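Local coordinates for DsbA family protein (Salmonella typhimurium, PDB 7JVE) that acts as a trimeric thioredoxin-like enzyme that both oxidises thiols to disulfides and isomerises disulfide bonds, at residues S72-V77 against R115-E120; A84-F89 against P217-M222. All coordinates share one frame; numbering follows the deposited sequence.

In the fold
Both contacts belong to the one mixed sheet of the thioredoxin-like domain, and they meet through the neighbouring strands 84-90 and 115-120, so that M88 packs on F118 and K119 on V87. Contact 1 is the edge: a short strand and the serine-rich loop before it pair antiparallel with 115-120, partly exposed on the loop side, and polar groups and a water supplement a brief ladder. Contact 2 lies deeper, about 10 Å away between centres, and joins 84-89 to 217-222 by a longer antiparallel ladder with wholly buried side chains. Contact 1 thus mixes hydroxyls and two basic side chains with valine, isoleucine and phenylalanine, whereas contact 2 has apolar side chains alone.

Contact 1 of 2, residues S72-V77 against R115-E120; sequences SSSPSV and RFIFKE
V77 and F116 form a hydrogen-bonded antiparallel pair: F116 N reaches V77 O at 2.8 Å and V77 N returns a bond to F116 O. One step on, S76 faces I117 as a non-hydrogen-bonded pair, and F118 N then gives a bond of 2.9 Å to P75 O. P75 has no N-H to answer F118 O; its CD lies there instead, so proline suits the point where the ladder gives way to loop. P75 O is also met in the ring plane by the F118 edge, CD1 at 3.5 Å.

The polar side-chain contacts gather on the face of the sheet that carries S76 and I117. The R115 chain is extended from CG to NE, with CG anti to the backbone N (chi1 -172°), which carries the guanidinium over beside S76. A water at 2.7 Å from R115 NH2 donates to both S76 OG and S74 O, binding arginine, strand and loop together. I117 CD1 lies over one guanidinium face, toward its rim. Further bonds from R115 to L70 O, S71 O and Q224 hold the group in place. K119 bends at chi2 (-71°), and its NZ donates to S74 OG at 2.8 Å and also to E68 O; a small hydroxyl suits S74, whose CB meets I117 CG2 at 3.6 Å.

On the opposite face, V77 CG2 packs on F116 CB at 3.9 Å and stands more distantly at the F118 ring edge.

Strand 76-77, outermost on this side of the sheet within the chain, thus lines the margin of the thioredoxin-like sheet, as in DsbA relatives. Strand 115-120 pairs on its far side with strand 84-90. Helix 95-110 packs on V77 and F116 through I108, helix 128-145 touches P75 through W142, and F118 meets Y150 and H154 edge-to-face.

Contact 2 of 2, residues A84-F89 against P217-M222; sequences AAVVMF and PAFVVM
M88 and F219 make the closest side-chain packing between strands 84-89 and 218-222, whose directions are 166° apart. M88 CG sits against the CD2-CE2 side of the F219 ring, 3.3 Å from CE2, a tight fit, and SD stands at the ring edge, 5.2 Å from its centroid, a Met-aromatic contact. V86 closes on the same ring through CG1, 3.8 Å from F219 CD2, and its other methyl, CG2, lies beside V221 CG1. With chi1 at 176°, V86 sends one methyl to each partner, a task a beta-branched residue suits well. Helix 95-110 covers this face through V104, and helix 242-253 through L245 and I249.

The face of A85, V87, F89, V220 and M222 is looser between the strands, though also buried; neither face opens to solvent. V87 CB and V220 CB are 4.2 Å apart, F89 CE1 reaches V220 CG2 only at 4.3 Å, and the M222 side chain runs off from the partner strand. A small residue suits A218, which packs on V163 of the second subunit.

Six backbone bonds tie the strands in three reciprocal pairs, from V87 N to V220 O (2.7 Å) to A218 N to F89 O (3.2 Å). Neither segment carries a charged side chain, so cohesion between them rests on this ladder and on apolar burial. It holds P217, which touches C97 of the C94-C97 disulfide and probably corresponds to the conserved cis-proline of thioredoxin folds, against the strand leading to that redox centre.

Contact 1 of 2, residues S72-V77 against R115-E120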
ATOM      1  N   SER A  72      19.855  33.600   2.834  1.00 29.68           N
ATOM      2  CA  SER A  72      19.361  34.383   3.958  1.00 32.88           C
ATOM      3  C   SER A  72      18.009  35.034   3.666  1.00 30.88           C
ATOM      4  O   SER A  72      17.506  35.764   4.524  1.00 30.33           O
ATOM      5  CB  SER A  72      20.369  35.468   4.336  1.00 35.92           C
ATOM      6  OG  SER A  72      20.681  36.236   3.194  1.00 37.59           O
ATOM      7  N   SER A  73      17.431  34.817   2.481  1.00 28.92           N
ATOM      8  CA  SER A  73      16.096  35.308   2.184  1.00 28.78           C
ATOM      9  C   SER A  73      14.998  34.424   2.770  1.00 27.73           C
ATOM     10  O   SER A  73      13.847  34.865   2.852  1.00 26.40           O
ATOM     11  CB  SER A  73      15.911  35.440   0.673  1.00 27.95           C
ATOM     12  OG  SER A  73      16.630  36.555   0.167  1.00 38.08           O
ATOM     13  N   SER A  74      15.326  33.216   3.205  1.00 24.91           N
ATOM     14  CA  SER A  74      14.342  32.284   3.750  1.00 23.34           C
ATOM     15  C   SER A  74      14.239  32.460   5.257  1.00 24.58           C
ATOM     16  O   SER A  74      15.247  32.700   5.927  1.00 26.36           O
ATOM     17  CB  SER A  74      14.729  30.845   3.436  1.00 21.12           C
ATOM     18  OG  SER A  74      14.780  30.648   2.032  1.00 23.00           O
ATOM     19  N   PRO A  75      13.055  32.375   5.832  1.00 24.26           N
ATOM     20  CA  PRO A  75      12.965  32.468   7.294  1.00 26.78           C
ATOM     21  C   PRO A  75      13.809  31.371   7.928  1.00 24.20           C
ATOM     22  O   PRO A  75      13.848  30.234   7.448  1.00 24.57           O
ATOM     23  CB  PRO A  75      11.467  32.281   7.586  1.00 22.96           C
ATOM     24  CG  PRO A  75      10.775  32.474   6.270  1.00 25.45           C
ATOM     25  CD  PRO A  75      11.758  32.140   5.180  1.00 22.28           C
ATOM     26  N   SER A  76      14.481  31.713   9.022  1.00 24.62           N
ATOM     27  CA  SER A  76      15.230  30.716   9.776  1.00 25.82           C
ATOM     28  C   SER A  76      15.222  31.076  11.252  1.00 25.70           C
ATOM     29  O   SER A  76      14.860  32.187  11.639  1.00 24.95           O
ATOM     30  CB  SER A  76      16.669  30.585   9.273  1.00 26.43           C
ATOM     31  OG  SER A  76      17.402  31.774   9.509  1.00 28.24           O
ATOM     32  N   VAL A  77      15.571  30.087  12.073  1.00 25.68           N
ATOM     33  CA  VAL A  77      15.935  30.292  13.464  1.00 25.90           C
ATOM     34  C   VAL A  77      17.288  29.633  13.672  1.00 28.79           C
ATOM     35  O   VAL A  77      17.736  28.824  12.862  1.00 25.56           O
ATOM     36  CB  VAL A  77      14.901  29.715  14.446  1.00 28.69           C
ATOM     37  CG1 VAL A  77      13.551  30.448  14.302  1.00 22.25           C
ATOM     38  CG2 VAL A  77      14.768  28.184  14.251  1.00 24.56           C
ATOM     39  N   ARG A 115      21.202  26.105  12.558  1.00 26.14           N
ATOM     40  CA  ARG A 115      20.306  26.957  11.796  1.00 28.32           C
ATOM     41  C   ARG A 115      19.215  26.115  11.134  1.00 28.49           C
ATOM     42  O   ARG A 115      19.516  25.139  10.435  1.00 26.22           O
ATOM     43  CB  ARG A 115      21.091  27.746  10.743  1.00 28.00           C
ATOM     44  CG  ARG A 115      20.291  28.810  10.025  1.00 24.79           C
ATOM     45  CD  ARG A 115      21.110  29.519   8.959  1.00 25.11           C
ATOM     46  NE  ARG A 115      20.275  30.417   8.172  1.00 25.50           N
ATOM     47  CZ  ARG A 115      20.423  30.621   6.868  1.00 28.05           C
ATOM     48  NH1 ARG A 115      21.380  29.984   6.203  1.00 25.47           N
ATOM     49  NH2 ARG A 115      19.596  31.439   6.219  1.00 24.27           N
ATOM     50  N   PHE A 116      17.955  26.494  11.353  1.00 23.65           N
ATOM     51  CA  PHE A 116      16.819  25.813  10.743  1.00 24.40           C
ATOM     52  C   PHE A 116      16.164  26.759   9.742  1.00 26.15           C
ATOM     53  O   PHE A 116      15.726  27.857  10.108  1.00 23.52           O
ATOM     54  CB  PHE A 116      15.825  25.336  11.802  1.00 22.27           C
ATOM     55  CG  PHE A 116      16.355  24.228  12.680  1.00 26.56           C
ATOM     56  CD1 PHE A 116      17.233  24.510  13.726  1.00 26.72           C
ATOM     57  CD2 PHE A 116      15.979  22.897  12.461  1.00 22.48           C
ATOM     58  CE1 PHE A 116      17.725  23.489  14.550  1.00 27.92           C
ATOM     59  CE2 PHE A 116      16.455  21.878  13.279  1.00 22.04           C
ATOM     60  CZ  PHE A 116      17.336  22.167  14.323  1.00 24.68           C
ATOM     61  N   ILE A 117      16.144  26.343   8.478  1.00 24.36           N
ATOM     62  CA  ILE A 117      15.693  27.158   7.364  1.00 23.83           C
ATOM     63  C   ILE A 117      14.380  26.581   6.858  1.00 22.31           C
ATOM     64  O   ILE A 117      14.248  25.364   6.697  1.00 23.49           O
ATOM     65  CB  ILE A 117      16.763  27.193   6.253  1.00 22.22           C
ATOM     66  CG1 ILE A 117      18.115  27.625   6.845  1.00 24.73           C
ATOM     67  CG2 ILE A 117      16.325  28.096   5.120  1.00 20.32           C
ATOM     68  CD1 ILE A 117      19.235  27.796   5.821  1.00 25.36           C
ATOM     69  N   PHE A 118      13.414  27.452   6.600  1.00 21.63           N
ATOM     70  CA  PHE A 118      12.049  27.058   6.258  1.00 22.05           C
ATOM     71  C   PHE A 118      11.779  27.335   4.782  1.00 23.00           C
ATOM     72  O   PHE A 118      11.802  28.494   4.345  1.00 21.75           O
ATOM     73  CB  PHE A 118      11.051  27.812   7.143  1.00 19.97           C
ATOM     74  CG  PHE A 118      11.117  27.410   8.606  1.00 21.97           C
ATOM     75  CD1 PHE A 118      12.091  27.938   9.439  1.00 23.39           C
ATOM     76  CD2 PHE A 118      10.211  26.486   9.136  1.00 22.22           C
ATOM     77  CE1 PHE A 118      12.163  27.564  10.794  1.00 26.32           C
ATOM     78  CE2 PHE A 118      10.267  26.107  10.481  1.00 21.45           C
ATOM     79  CZ  PHE A 118      11.252  26.641  11.310  1.00 27.04           C
ATOM     80  N   LYS A 119      11.518  26.289   4.016  1.00 18.76           N
ATOM     81  CA  LYS A 119      11.223  26.435   2.585  1.00 20.93           C
ATOM     82  C   LYS A 119       9.765  26.042   2.340  1.00 20.21           C
ATOM     83  O   LYS A 119       9.461  24.877   2.097  1.00 19.97           O
ATOM     84  CB  LYS A 119      12.171  25.568   1.731  1.00 20.01           C
ATOM     85  CG  LYS A 119      13.628  25.829   1.978  1.00 18.69           C
ATOM     86  CD  LYS A 119      14.023  27.199   1.426  1.00 18.90           C
ATOM     87  CE  LYS A 119      15.507  27.272   1.154  1.00 19.88           C
ATOM     88  NZ  LYS A 119      15.897  28.562   0.531  1.00 20.10           N
ATOM     89  N   GLU A 120       8.871  27.027   2.387  1.00 24.10           N
ATOM     90  CA  GLU A 120       7.457  26.794   2.110  1.00 20.19           C
ATOM     91  C   GLU A 120       7.243  26.589   0.615  1.00 21.51           C
ATOM     92  O   GLU A 120       7.746  27.377  -0.194  1.00 21.22           O
ATOM     93  CB  GLU A 120       6.630  27.984   2.589  1.00 20.42           C
ATOM     94  CG  GLU A 120       6.608  28.151   4.082  1.00 22.01           C
ATOM     95  CD  GLU A 120       6.017  29.477   4.524  1.00 24.52           C
ATOM     96  OE1 GLU A 120       4.937  29.832   4.032  1.00 22.83           O
ATOM     97  OE2 GLU A 120       6.616  30.149   5.394  1.00 29.65           O
TER
HETATM   98  O   HOH W   1      17.631  33.065   7.185  1.00 23.70           O

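Contact 2 of 2, residues A84-F89 against P217-M222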
ATOM      1  N   ALA A  84      26.065  24.027  11.211  1.00 33.69           N
ATOM      2  CA  ALA A  84      25.164  23.127  10.500  1.00 31.64           C
ATOM      3  C   ALA A  84      23.804  23.773  10.259  1.00 30.86           C
ATOM      4  O   ALA A  84      23.296  24.549  11.081  1.00 29.72           O
ATOM      5  CB  ALA A  84      24.965  21.811  11.253  1.00 31.02           C
ATOM      6  N   ALA A  85      23.208  23.413   9.125  1.00 28.59           N
ATOM      7  CA  ALA A  85      21.872  23.853   8.770  1.00 27.18           C
ATOM      8  C   ALA A  85      20.974  22.658   8.464  1.00 26.67           C
ATOM      9  O   ALA A  85      21.414  21.619   7.956  1.00 24.57           O
ATOM     10  CB  ALA A  85      21.893  24.805   7.571  1.00 26.11           C
ATOM     11  N   VAL A  86      19.698  22.834   8.785  1.00 29.26           N
ATOM     12  CA  VAL A  86      18.637  21.891   8.467  1.00 24.91           C
ATOM     13  C   VAL A  86      17.643  22.675   7.636  1.00 22.44           C
ATOM     14  O   VAL A  86      17.024  23.617   8.139  1.00 25.47           O
ATOM     15  CB  VAL A  86      17.976  21.320   9.730  1.00 25.94           C
ATOM     16  CG1 VAL A  86      16.791  20.415   9.364  1.00 20.16           C
ATOM     17  CG2 VAL A  86      19.001  20.594  10.569  1.00 22.27           C
ATOM     18  N   VAL A  87      17.515  22.319   6.363  1.00 23.02           N
ATOM     19  CA  VAL A  87      16.642  23.013   5.426  1.00 22.60           C
ATOM     20  C   VAL A  87      15.385  22.173   5.264  1.00 23.49           C
ATOM     21  O   VAL A  87      15.471  20.981   4.949  1.00 21.80           O
ATOM     22  CB  VAL A  87      17.348  23.230   4.074  1.00 23.47           C
ATOM     23  CG1 VAL A  87      16.481  24.058   3.136  1.00 21.40           C
ATOM     24  CG2 VAL A  87      18.689  23.891   4.279  1.00 21.56           C
ATOM     25  N   MET A  88      14.213  22.769   5.493  1.00 24.75           N
ATOM     26  CA  MET A  88      12.975  21.997   5.529  1.00 21.33           C
ATOM     27  C   MET A  88      12.015  22.466   4.444  1.00 22.47           C
ATOM     28  O   MET A  88      11.544  23.611   4.470  1.00 22.53           O
ATOM     29  CB  MET A  88      12.311  22.056   6.908  1.00 22.60           C
ATOM     30  CG  MET A  88      13.221  21.638   8.063  1.00 23.61           C
ATOM     31  SD  MET A  88      12.746  22.218   9.718  1.00 33.70           S
ATOM     32  CE  MET A  88      12.827  24.007   9.551  1.00 28.28           C
ATOM     33  N   PHE A  89      11.741  21.569   3.494  1.00 21.42           N
ATOM     34  CA  PHE A  89      10.707  21.741   2.484  1.00 20.61           C
ATOM     35  C   PHE A  89       9.397  21.154   3.009  1.00 22.99           C
ATOM     36  O   PHE A  89       9.319  19.960   3.322  1.00 20.53           O
ATOM     37  CB  PHE A  89      11.129  21.065   1.184  1.00 21.36           C
ATOM     38  CG  PHE A  89      12.316  21.715   0.531  1.00 20.93           C
ATOM     39  CD1 PHE A  89      13.595  21.517   1.036  1.00 17.37           C
ATOM     40  CD2 PHE A  89      12.140  22.573  -0.565  1.00 19.20           C
ATOM     41  CE1 PHE A  89      14.699  22.114   0.427  1.00 21.31           C
ATOM     42  CE2 PHE A  89      13.223  23.181  -1.178  1.00 19.12           C
ATOM     43  CZ  PHE A  89      14.521  22.955  -0.687  1.00 18.62           C
ATOM     44  N   PRO A 217       7.863  16.613   0.447  1.00 21.55           N
ATOM     45  CA  PRO A 217       8.583  17.256   1.557  1.00 20.09           C
ATOM     46  C   PRO A 217       9.868  16.511   1.909  1.00 20.15           C
ATOM     47  O   PRO A 217       9.966  15.289   1.757  1.00 19.15           O
ATOM     48  CB  PRO A 217       7.573  17.205   2.710  1.00 20.12           C
ATOM     49  CG  PRO A 217       6.228  17.122   2.017  1.00 28.92           C
ATOM     50  CD  PRO A 217       6.503  16.204   0.832  1.00 23.28           C
ATOM     51  N   ALA A 218      10.861  17.266   2.391  1.00 16.95           N
ATOM     52  CA  ALA A 218      12.194  16.714   2.638  1.00 21.18           C
ATOM     53  C   ALA A 218      12.995  17.645   3.531  1.00 22.30           C
ATOM     54  O   ALA A 218      12.695  18.840   3.654  1.00 21.04           O
ATOM     55  CB  ALA A 218      12.978  16.473   1.335  1.00 20.05           C
ATOM     56  N   PHE A 219      14.019  17.065   4.153  1.00 25.84           N
ATOM     57  CA  PHE A 219      15.040  17.766   4.924  1.00 23.76           C
ATOM     58  C   PHE A 219      16.368  17.645   4.200  1.00 24.26           C
ATOM     59  O   PHE A 219      16.706  16.562   3.712  1.00 25.46           O
ATOM     60  CB  PHE A 219      15.227  17.165   6.327  1.00 20.37           C
ATOM     61  CG  PHE A 219      14.021  17.261   7.206  1.00 25.29           C
ATOM     62  CD1 PHE A 219      13.078  16.239   7.220  1.00 23.86           C
ATOM     63  CD2 PHE A 219      13.832  18.354   8.033  1.00 23.72           C
ATOM     64  CE1 PHE A 219      11.971  16.312   8.027  1.00 24.89           C
ATOM     65  CE2 PHE A 219      12.710  18.435   8.850  1.00 26.19           C
ATOM     66  CZ  PHE A 219      11.776  17.417   8.843  1.00 22.33           C
ATOM     67  N   VAL A 220      17.132  18.738   4.167  1.00 20.41           N
ATOM     68  CA  VAL A 220      18.545  18.716   3.814  1.00 21.94           C
ATOM     69  C   VAL A 220      19.343  19.195   5.016  1.00 25.85           C
ATOM     70  O   VAL A 220      19.143  20.319   5.504  1.00 26.06           O
ATOM     71  CB  VAL A 220      18.877  19.588   2.595  1.00 22.59           C
ATOM     72  CG1 VAL A 220      20.314  19.282   2.145  1.00 23.44           C
ATOM     73  CG2 VAL A 220      17.871  19.369   1.478  1.00 21.86           C
ATOM     74  N   VAL A 221      20.267  18.359   5.467  1.00 24.65           N
ATOM     75  CA  VAL A 221      21.133  18.650   6.598  1.00 23.78           C
ATOM     76  C   VAL A 221      22.569  18.675   6.081  1.00 27.62           C
ATOM     77  O   VAL A 221      23.036  17.695   5.489  1.00 27.35           O
ATOM     78  CB  VAL A 221      20.955  17.613   7.714  1.00 24.78           C
ATOM     79  CG1 VAL A 221      21.667  18.066   8.980  1.00 24.60           C
ATOM     80  CG2 VAL A 221      19.438  17.364   7.948  1.00 21.22           C
ATOM     81  N   MET A 222      23.264  19.786   6.301  1.00 27.12           N
ATOM     82  CA  MET A 222      24.549  20.015   5.662  1.00 28.95           C
ATOM     83  C   MET A 222      25.319  21.078   6.425  1.00 32.17           C
ATOM     84  O   MET A 222      24.709  21.951   7.061  1.00 29.45           O
ATOM     85  CB  MET A 222      24.352  20.434   4.203  1.00 29.05           C
ATOM     86  CG  MET A 222      23.678  21.775   4.065  1.00 30.09           C
ATOM     87  SD  MET A 222      23.177  22.178   2.382  1.00 33.31           S
ATOM     88  CE  MET A 222      24.615  21.687   1.422  1.00 32.24           C
TER